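Local coordinates for protein iron transport multicopper oxidase FET3 (Saccharomyces cerevisiae, PDB 1ZPU) that oxidises ferrous to ferric iron with molecular oxygen, using four bound copper ions, for high-affinity iron uptake into the yeast cell, at residues Ile215-Tyr229 with Ser292-Tyr305. Numbering follows the deposited sequence.
Sequences IDGITTEKNVTDMLY and SIDNFLDDFYLQPY. With NAG (2-acetamido-2-deoxy-beta-D-glucopyranose), chain I; NAG (2-acetamido-2-deoxy-beta-D-glucopyranose), chain B.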
# COMPACT_ATOMS: atom_id res chain seq x y z
N ILE A 215 4.80 -10.61 8.73
CA ILE A 215 4.82 -9.42 7.86
C ILE A 215 3.77 -9.55 6.75
O ILE A 215 3.62 -10.62 6.16
CB ILE A 215 6.23 -9.14 7.25
CG1 ILE A 215 6.74 -10.34 6.46
CG2 ILE A 215 7.21 -8.71 8.34
CD1 ILE A 215 7.89 -10.02 5.56
N ASP A 216 3.05 -8.46 6.49
CA ASP A 216 2.04 -8.39 5.43
C ASP A 216 1.17 -9.64 5.33
O ASP A 216 1.01 -10.21 4.24
CB ASP A 216 2.70 -8.12 4.05
CG ASP A 216 3.48 -6.79 4.00
OD1 ASP A 216 3.99 -6.44 2.91
OD2 ASP A 216 3.61 -6.11 5.05
N GLY A 217 0.64 -10.10 6.46
CA GLY A 217 -0.22 -11.30 6.45
C GLY A 217 0.48 -12.66 6.40
O GLY A 217 -0.17 -13.70 6.53
N ILE A 218 1.80 -12.65 6.22
CA ILE A 218 2.62 -13.88 6.14
C ILE A 218 3.31 -14.18 7.49
O ILE A 218 4.23 -13.46 7.89
CB ILE A 218 3.69 -13.75 5.01
CG1 ILE A 218 3.04 -13.54 3.62
CG2 ILE A 218 4.70 -14.92 5.02
CD1 ILE A 218 2.08 -14.64 3.14
N THR A 219 2.86 -15.23 8.18
CA THR A 219 3.48 -15.63 9.46
C THR A 219 4.95 -16.00 9.26
O THR A 219 5.32 -16.73 8.32
CB THR A 219 2.78 -16.83 10.16
OG1 THR A 219 1.38 -16.57 10.32
CG2 THR A 219 3.38 -17.08 11.54
N THR A 220 5.79 -15.53 10.17
CA THR A 220 7.22 -15.72 10.06
C THR A 220 7.79 -16.52 11.25
O THR A 220 7.11 -16.69 12.27
CB THR A 220 7.93 -14.34 9.83
OG1 THR A 220 9.30 -14.55 9.46
CG2 THR A 220 7.90 -13.47 11.07
N GLU A 221 9.00 -17.05 11.09
CA GLU A 221 9.76 -17.59 12.23
C GLU A 221 10.20 -16.41 13.08
O GLU A 221 10.54 -15.35 12.54
CB GLU A 221 11.02 -18.33 11.77
CG GLU A 221 10.80 -19.48 10.78
CD GLU A 221 10.37 -20.80 11.42
OE1 GLU A 221 10.12 -20.84 12.65
OE2 GLU A 221 10.28 -21.80 10.67
N LYS A 222 10.19 -16.60 14.39
CA LYS A 222 10.57 -15.56 15.35
C LYS A 222 11.91 -14.90 14.97
O LYS A 222 12.92 -15.58 14.87
CB LYS A 222 10.72 -16.18 16.74
CG LYS A 222 9.50 -16.92 17.24
CD LYS A 222 9.52 -16.99 18.75
CE LYS A 222 8.18 -17.42 19.29
NZ LYS A 222 7.95 -16.94 20.68
N ASN A 223 11.90 -13.58 14.75
CA ASN A 223 13.16 -12.83 14.61
C ASN A 223 13.18 -11.64 15.57
O ASN A 223 12.34 -10.74 15.46
CB ASN A 223 13.40 -12.35 13.17
CG ASN A 223 14.90 -12.04 12.86
OD1 ASN A 223 15.58 -11.31 13.60
ND2 ASN A 223 15.38 -12.58 11.73
N VAL A 224 14.13 -11.65 16.50
CA VAL A 224 14.26 -10.61 17.51
C VAL A 224 15.03 -9.39 16.99
O VAL A 224 16.08 -9.53 16.38
CB VAL A 224 14.93 -11.17 18.79
CG1 VAL A 224 15.09 -10.10 19.83
CG2 VAL A 224 14.11 -12.31 19.36
N THR A 225 14.50 -8.19 17.22
CA THR A 225 15.18 -6.93 16.89
C THR A 225 14.94 -5.85 17.94
O THR A 225 14.04 -5.96 18.79
CB THR A 225 14.63 -6.25 15.59
OG1 THR A 225 13.91 -7.19 14.78
CG2 THR A 225 15.78 -5.58 14.78
N ASP A 226 15.72 -4.79 17.84
CA ASP A 226 15.52 -3.60 18.64
C ASP A 226 14.79 -2.55 17.83
O ASP A 226 14.20 -1.65 18.41
CB ASP A 226 16.86 -3.04 19.07
CG ASP A 226 17.63 -4.00 19.95
OD1 ASP A 226 18.88 -3.95 19.93
OD2 ASP A 226 16.98 -4.82 20.65
N MET A 227 14.81 -2.67 16.51
CA MET A 227 14.28 -1.61 15.65
C MET A 227 13.67 -2.11 14.33
O MET A 227 14.20 -3.03 13.69
CB MET A 227 15.38 -0.58 15.39
CG MET A 227 14.87 0.72 14.80
SD MET A 227 16.14 1.96 14.52
CE MET A 227 16.77 2.19 16.17
N LEU A 228 12.57 -1.50 13.91
CA LEU A 228 11.99 -1.80 12.59
C LEU A 228 12.05 -0.61 11.66
O LEU A 228 11.93 0.52 12.10
CB LEU A 228 10.54 -2.25 12.70
CG LEU A 228 10.19 -3.47 13.56
CD1 LEU A 228 8.69 -3.56 13.76
CD2 LEU A 228 10.75 -4.75 12.96
N TYR A 229 12.23 -0.88 10.37
CA TYR A 229 12.01 0.13 9.34
C TYR A 229 10.72 -0.26 8.60
O TYR A 229 10.68 -1.27 7.91
CB TYR A 229 13.21 0.19 8.38
CG TYR A 229 13.11 1.23 7.28
CD1 TYR A 229 13.50 2.56 7.50
CD2 TYR A 229 12.63 0.89 6.02
CE1 TYR A 229 13.40 3.52 6.49
CE2 TYR A 229 12.52 1.84 5.01
CZ TYR A 229 12.91 3.14 5.25
OH TYR A 229 12.80 4.05 4.21
N SER A 292 22.13 4.54 16.68
CA SER A 292 22.16 4.34 15.24
C SER A 292 20.80 3.93 14.67
O SER A 292 20.04 3.19 15.30
CB SER A 292 23.20 3.28 14.89
OG SER A 292 23.07 2.87 13.54
N ILE A 293 20.50 4.43 13.47
CA ILE A 293 19.27 4.03 12.78
C ILE A 293 19.63 3.14 11.60
O ILE A 293 18.89 3.04 10.62
CB ILE A 293 18.43 5.25 12.36
CG1 ILE A 293 19.24 6.21 11.49
CG2 ILE A 293 17.89 5.96 13.59
CD1 ILE A 293 18.41 7.15 10.63
N ASP A 294 20.77 2.47 11.70
CA ASP A 294 21.28 1.62 10.61
C ASP A 294 21.17 0.13 10.92
O ASP A 294 21.53 -0.69 10.07
CB ASP A 294 22.75 1.95 10.28
CG ASP A 294 22.96 3.39 9.78
OD1 ASP A 294 21.98 4.14 9.58
OD2 ASP A 294 24.13 3.78 9.59
N ASN A 295 20.67 -0.22 12.11
CA ASN A 295 20.64 -1.63 12.51
C ASN A 295 19.24 -2.20 12.66
O ASN A 295 19.05 -3.21 13.35
CB ASN A 295 21.44 -1.86 13.78
CG ASN A 295 22.86 -1.39 13.66
OD1 ASN A 295 23.55 -1.70 12.69
ND2 ASN A 295 23.31 -0.62 14.64
N PHE A 296 18.27 -1.58 12.00
CA PHE A 296 16.92 -2.12 11.94
C PHE A 296 16.93 -3.46 11.21
O PHE A 296 17.82 -3.72 10.40
CB PHE A 296 15.97 -1.14 11.23
CG PHE A 296 16.43 -0.74 9.85
CD1 PHE A 296 16.10 -1.51 8.74
CD2 PHE A 296 17.24 0.38 9.68
CE1 PHE A 296 16.54 -1.15 7.48
CE2 PHE A 296 17.69 0.74 8.42
CZ PHE A 296 17.35 -0.03 7.31
N LEU A 297 15.93 -4.29 11.49
CA LEU A 297 15.74 -5.56 10.80
C LEU A 297 15.59 -5.42 9.28
O LEU A 297 14.76 -4.65 8.80
CB LEU A 297 14.51 -6.27 11.35
CG LEU A 297 14.05 -7.55 10.67
CD1 LEU A 297 14.98 -8.70 11.07
CD2 LEU A 297 12.62 -7.82 11.08
N ASP A 298 16.39 -6.16 8.52
CA ASP A 298 16.21 -6.26 7.07
C ASP A 298 15.24 -7.40 6.79
O ASP A 298 15.60 -8.58 6.91
CB ASP A 298 17.55 -6.46 6.33
CG ASP A 298 17.39 -6.38 4.81
OD1 ASP A 298 16.24 -6.44 4.32
OD2 ASP A 298 18.42 -6.26 4.10
N ASP A 299 14.02 -7.04 6.44
CA ASP A 299 12.94 -7.99 6.23
C ASP A 299 13.23 -9.01 5.14
O ASP A 299 12.55 -10.03 5.07
CB ASP A 299 11.63 -7.26 5.95
CG ASP A 299 11.73 -6.30 4.78
OD1 ASP A 299 12.75 -5.58 4.68
OD2 ASP A 299 10.79 -6.24 3.96
N PHE A 300 14.24 -8.75 4.31
CA PHE A 300 14.65 -9.70 3.26
C PHE A 300 15.03 -11.08 3.84
O PHE A 300 14.82 -12.11 3.19
CB PHE A 300 15.81 -9.11 2.44
CG PHE A 300 16.32 -10.02 1.35
CD1 PHE A 300 15.85 -9.90 0.05
CD2 PHE A 300 17.29 -10.99 1.63
CE1 PHE A 300 16.33 -10.75 -0.97
CE2 PHE A 300 17.75 -11.84 0.63
CZ PHE A 300 17.27 -11.71 -0.67
N TYR A 301 15.55 -11.10 5.07
CA TYR A 301 16.03 -12.34 5.67
C TYR A 301 15.00 -13.03 6.56
O TYR A 301 15.29 -14.08 7.16
CB TYR A 301 17.33 -12.08 6.44
CG TYR A 301 18.48 -11.67 5.54
CD1 TYR A 301 18.85 -10.33 5.40
CD2 TYR A 301 19.20 -12.62 4.82
CE1 TYR A 301 19.90 -9.95 4.58
CE2 TYR A 301 20.25 -12.25 4.00
CZ TYR A 301 20.59 -10.92 3.88
OH TYR A 301 21.64 -10.56 3.06
N LEU A 302 13.80 -12.45 6.65
CA LEU A 302 12.68 -13.09 7.36
C LEU A 302 12.32 -14.46 6.73
O LEU A 302 12.51 -14.68 5.53
CB LEU A 302 11.48 -12.17 7.40
CG LEU A 302 11.23 -11.37 8.69
CD1 LEU A 302 12.47 -11.21 9.58
CD2 LEU A 302 10.63 -10.02 8.33
N GLN A 303 11.84 -15.38 7.57
CA GLN A 303 11.58 -16.75 7.11
C GLN A 303 10.13 -17.14 7.35
O GLN A 303 9.73 -17.35 8.50
CB GLN A 303 12.50 -17.74 7.80
CG GLN A 303 13.96 -17.46 7.55
CD GLN A 303 14.87 -18.22 8.48
OE1 GLN A 303 15.87 -17.69 8.96
NE2 GLN A 303 14.54 -19.48 8.74
N PRO A 304 9.33 -17.20 6.28
CA PRO A 304 7.94 -17.65 6.34
C PRO A 304 7.76 -18.92 7.15
O PRO A 304 8.57 -19.85 7.02
CB PRO A 304 7.62 -17.93 4.87
CG PRO A 304 8.43 -16.94 4.14
CD PRO A 304 9.70 -16.78 4.91
N TYR A 305 6.72 -18.97 7.97
CA TYR A 305 6.40 -20.17 8.75
C TYR A 305 6.02 -21.32 7.83
O TYR A 305 6.44 -22.45 8.03
CB TYR A 305 5.28 -19.88 9.76
CG TYR A 305 5.04 -21.00 10.75
CD1 TYR A 305 5.94 -21.23 11.80
CD2 TYR A 305 3.92 -21.82 10.65
CE1 TYR A 305 5.72 -22.25 12.72
CE2 TYR A 305 3.69 -22.83 11.56
CZ TYR A 305 4.59 -23.05 12.60
OH TYR A 305 4.37 -24.07 13.50
C1 NAG I . 16.82 -12.70 11.60
C2 NAG I . 16.85 -13.94 10.72
C3 NAG I . 18.26 -14.24 10.17
C4 NAG I . 19.19 -13.05 9.89
C5 NAG I . 18.76 -11.76 10.61
C6 NAG I . 19.15 -10.51 9.84
C7 NAG I . 15.10 -15.63 11.34
C8 NAG I . 14.03 -14.96 10.51
N2 NAG I . 16.32 -15.08 11.46
O3 NAG I . 18.17 -14.97 8.97
O4 NAG I . 20.49 -13.48 10.28
O5 NAG I . 17.36 -11.69 10.79
O6 NAG I . 18.29 -9.43 10.17
O7 NAG I . 14.83 -16.69 11.91
C1 NAG B . 21.67 -12.96 9.58
C2 NAG B . 22.60 -14.08 9.04
C3 NAG B . 22.65 -14.13 7.49
C4 NAG B . 22.82 -12.75 6.83
C5 NAG B . 22.61 -11.64 7.86
C6 NAG B . 22.53 -10.23 7.28
C7 NAG B . 24.56 -14.69 10.55
C8 NAG B . 25.20 -13.89 11.70
N2 NAG B . 23.97 -13.96 9.57
O3 NAG B . 21.47 -14.72 6.98
O4 NAG B . 24.10 -12.67 6.23
O5 NAG B . 21.44 -11.96 8.59
O6 NAG B . 22.69 -9.29 8.32
O7 NAG B . 24.61 -15.94 10.54
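T220 and P304 face each other as a non-hydrogen-bonded antiparallel pair in a single beta bridge, flanked by the hydrogen bonds Y305 N to T219 O and E221 N to Q303 O, each 2.7 Å. Near the other end of the contact, L297 N donates to M227 O at 3.1 Å. Between these ties, side chains fill the interface. L302 splits its two methyls: CD2 meets I215 CG2 at 3.7 Å, while CD1 lies near N223 CB. L297 CB packs against OG1 and CG2 of T225, the two side chains crossing at about a right angle. The L297 side chain lies beside that of L228, pointing the same way, CD2 to CD2.

Strand 218-225 is an outermost strand of its sheet in the second plastocyanin-like, or cupredoxin, domain. A type I' turn from I215 to I218 links it to strand 210-215. Segment 292-305 belongs to the connection that leads on to strand 316-326 and the third cupredoxin domain. It runs along that outer strand. D298 and D299 make salt bridges with R406, R436 and R442, which tie the connection to the third domain.

F296 lies beside Y229. Y229 CB sits over one face of the F296 ring, 3.7 Å from its centroid, in a CH-pi contact. The two rings are inclined by 33°. The Y229 hydroxyl is hydrogen-bonded to D257 and S200. M227 extends past F296 CB, then bends at its last torsion (chi3 -60°). Its CE comes to 3.5 Å from S292 O.

N223 carries an N-linked glycan, with ND2 bonded to C1 of the first NAG. That sugar lies over segment 292-305; its acetyl methyl C8 packs near L302 CA and Q303 CG. The second NAG covers one face of the Y301 ring, with its C6 3.8 Å above the plane. F300 CD2 lies over the opposite face.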